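Local coordinates for protein LigF (Sphingobium sp. SYK-6, PDB 4XT0) that cleaves beta-aryl ether bonds of lignin as a glutathione-dependent beta-etherase of the glutathione transferase superfamily, at residues T5-F11 / V57-D63. Sequence-based numbering, arbitrary orientation.
Sequences TLKLYSF and VPALWHD. With GSH (glutathione), chain B.
K7 with W61 and Y9 with A59 are the hydrogen-bonded pairs of antiparallel strands 6-10 and 59-62, whose axes approach to 4.7 Å; Y9 N to A59 O is nearly straight, and D63 N to T5 O adds a fifth backbone bond. On one face, K7 CG and CD lie beside W61 CE3, the chains pointing the same way, and K7 NZ salt-bridges E32. The Y9 ring turns its CE1 edge to W61 CB (3.9 Å) and packs on helix 46-51. On the other face, L60 CD1 meets L6 CD2 at 3.8 Å, and L60 packs on helix 70-80. These are the central strands of the thioredoxin-like N-terminal domain, and the cis peptide bond before P58 is that fold's hallmark beside the glutathione site. V57 pairs with the cysteinyl part of glutathione like a further strand, its N giving to O2 (3.2 Å) and its O accepting from N2 (2.8 Å). V57 CG1 lies anti to the carbonyl carbon (chi1 -63°), placing CG2 over the centre of the F11 ring (CH-pi, 3.4 Å to the centroid). With alanine's lone methyl at F11, V57 CG2 would probably lose its aromatic cover and glutathione N3 (3.8 Å from F11 CE2) its apolar neighbour.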
# COMPACT_ATOMS: atom_id res chain seq x y z
N THR A 5 11.43 24.01 -12.67
CA THR A 5 10.00 23.85 -12.47
C THR A 5 9.74 22.52 -11.77
O THR A 5 8.64 22.27 -11.29
CB THR A 5 9.23 23.91 -13.79
OG1 THR A 5 9.65 22.83 -14.64
CG2 THR A 5 9.47 25.24 -14.49
N LEU A 6 10.77 21.67 -11.73
CA LEU A 6 10.71 20.39 -11.01
C LEU A 6 11.76 20.39 -9.92
O LEU A 6 12.94 20.66 -10.19
CB LEU A 6 10.96 19.21 -11.94
CG LEU A 6 9.85 18.43 -12.64
CD1 LEU A 6 10.51 17.29 -13.44
CD2 LEU A 6 8.82 17.89 -11.66
N LYS A 7 11.34 20.10 -8.69
CA LYS A 7 12.26 19.96 -7.56
C LYS A 7 11.92 18.70 -6.78
O LYS A 7 10.74 18.42 -6.55
CB LYS A 7 12.19 21.18 -6.64
CG LYS A 7 12.52 22.49 -7.33
CD LYS A 7 12.37 23.68 -6.39
CE LYS A 7 12.47 25.00 -7.15
NZ LYS A 7 13.73 25.07 -7.96
N LEU A 8 12.94 17.93 -6.39
CA LEU A 8 12.72 16.78 -5.51
C LEU A 8 13.42 17.00 -4.16
O LEU A 8 14.62 17.24 -4.10
CB LEU A 8 13.24 15.48 -6.13
CG LEU A 8 12.87 14.25 -5.28
CD1 LEU A 8 11.37 13.94 -5.40
CD2 LEU A 8 13.71 13.02 -5.61
N TYR A 9 12.64 16.89 -3.09
CA TYR A 9 13.13 16.97 -1.72
C TYR A 9 13.26 15.57 -1.16
O TYR A 9 12.25 14.86 -1.06
CB TYR A 9 12.17 17.80 -0.87
CG TYR A 9 12.05 19.22 -1.34
CD1 TYR A 9 11.10 19.59 -2.29
CD2 TYR A 9 12.90 20.20 -0.85
CE1 TYR A 9 11.00 20.89 -2.73
CE2 TYR A 9 12.80 21.51 -1.27
CZ TYR A 9 11.85 21.85 -2.21
OH TYR A 9 11.76 23.14 -2.64
N SER A 10 14.47 15.14 -0.80
CA SER A 10 14.64 13.74 -0.38
C SER A 10 15.94 13.50 0.38
O SER A 10 16.76 14.42 0.52
CB SER A 10 14.60 12.80 -1.60
OG SER A 10 15.90 12.65 -2.17
N PHE A 11 16.13 12.27 0.85
CA PHE A 11 17.36 11.90 1.57
C PHE A 11 18.46 11.39 0.63
O PHE A 11 19.49 10.91 1.09
CB PHE A 11 17.09 10.82 2.63
CG PHE A 11 16.32 11.29 3.84
CD1 PHE A 11 16.23 12.64 4.16
CD2 PHE A 11 15.70 10.37 4.68
CE1 PHE A 11 15.52 13.06 5.28
CE2 PHE A 11 14.98 10.78 5.79
CZ PHE A 11 14.90 12.14 6.10
N VAL A 57 10.08 12.63 3.74
CA VAL A 57 10.54 12.67 2.36
C VAL A 57 10.15 11.34 1.71
O VAL A 57 9.95 10.35 2.41
CB VAL A 57 12.07 12.91 2.27
CG1 VAL A 57 12.45 14.27 2.87
CG2 VAL A 57 12.85 11.77 2.96
N PRO A 58 10.06 11.29 0.37
CA PRO A 58 10.28 12.37 -0.59
C PRO A 58 9.05 13.23 -0.84
O PRO A 58 7.91 12.86 -0.55
CB PRO A 58 10.66 11.62 -1.87
CG PRO A 58 9.86 10.37 -1.78
CD PRO A 58 9.98 9.99 -0.31
N ALA A 59 9.30 14.40 -1.41
CA ALA A 59 8.23 15.29 -1.83
C ALA A 59 8.65 15.91 -3.16
O ALA A 59 9.79 16.34 -3.31
CB ALA A 59 7.96 16.37 -0.75
N LEU A 60 7.76 15.88 -4.15
CA LEU A 60 8.04 16.50 -5.45
C LEU A 60 7.32 17.82 -5.58
O LEU A 60 6.12 17.89 -5.35
CB LEU A 60 7.63 15.60 -6.61
CG LEU A 60 7.91 16.21 -8.01
CD1 LEU A 60 9.36 15.92 -8.40
CD2 LEU A 60 6.95 15.67 -9.07
N TRP A 61 8.05 18.85 -5.98
CA TRP A 61 7.47 20.16 -6.25
C TRP A 61 7.45 20.36 -7.76
O TRP A 61 8.49 20.25 -8.43
CB TRP A 61 8.29 21.25 -5.55
CG TRP A 61 7.74 22.65 -5.57
CD1 TRP A 61 7.01 23.26 -4.59
CD2 TRP A 61 7.93 23.63 -6.60
NE1 TRP A 61 6.72 24.55 -4.95
CE2 TRP A 61 7.27 24.81 -6.18
CE3 TRP A 61 8.58 23.64 -7.84
CZ2 TRP A 61 7.26 25.98 -6.95
CZ3 TRP A 61 8.57 24.79 -8.61
CH2 TRP A 61 7.90 25.95 -8.16
N HIS A 62 6.27 20.63 -8.32
CA HIS A 62 6.17 20.80 -9.76
C HIS A 62 5.26 21.98 -10.06
O HIS A 62 4.04 21.89 -9.91
CB HIS A 62 5.68 19.51 -10.43
CG HIS A 62 5.48 19.63 -11.92
ND1 HIS A 62 4.55 18.90 -12.60
CD2 HIS A 62 6.10 20.41 -12.84
CE1 HIS A 62 4.59 19.21 -13.89
NE2 HIS A 62 5.53 20.14 -14.05
N ASP A 63 5.88 23.10 -10.43
CA ASP A 63 5.17 24.33 -10.76
C ASP A 63 4.27 24.80 -9.63
O ASP A 63 3.17 25.30 -9.88
CB ASP A 63 4.34 24.14 -12.03
CG ASP A 63 5.18 24.21 -13.29
OD1 ASP A 63 6.17 24.97 -13.30
OD2 ASP A 63 4.84 23.52 -14.27
N1 GSH B . 4.63 6.36 2.57
CA1 GSH B . 5.72 7.34 2.45
C1 GSH B . 6.38 7.29 1.08
O11 GSH B . 6.81 8.32 0.58
O12 GSH B . 6.53 6.14 0.42
CB1 GSH B . 6.76 7.04 3.54
CG1 GSH B . 7.81 8.15 3.53
CD1 GSH B . 8.92 7.82 4.51
OE1 GSH B . 8.79 6.90 5.29
N2 GSH B . 10.04 8.57 4.51
CA2 GSH B . 11.13 8.29 5.45
C2 GSH B . 11.33 9.49 6.36
O2 GSH B . 10.98 10.59 5.97
CB2 GSH B . 12.43 8.08 4.67
SG2 GSH B . 12.44 6.51 3.74
N3 GSH B . 11.90 9.35 7.59
CA3 GSH B . 12.10 10.55 8.42
C3 GSH B . 11.19 10.63 9.62
O31 GSH B . 11.49 11.37 10.53
O32 GSH B . 10.05 9.91 9.69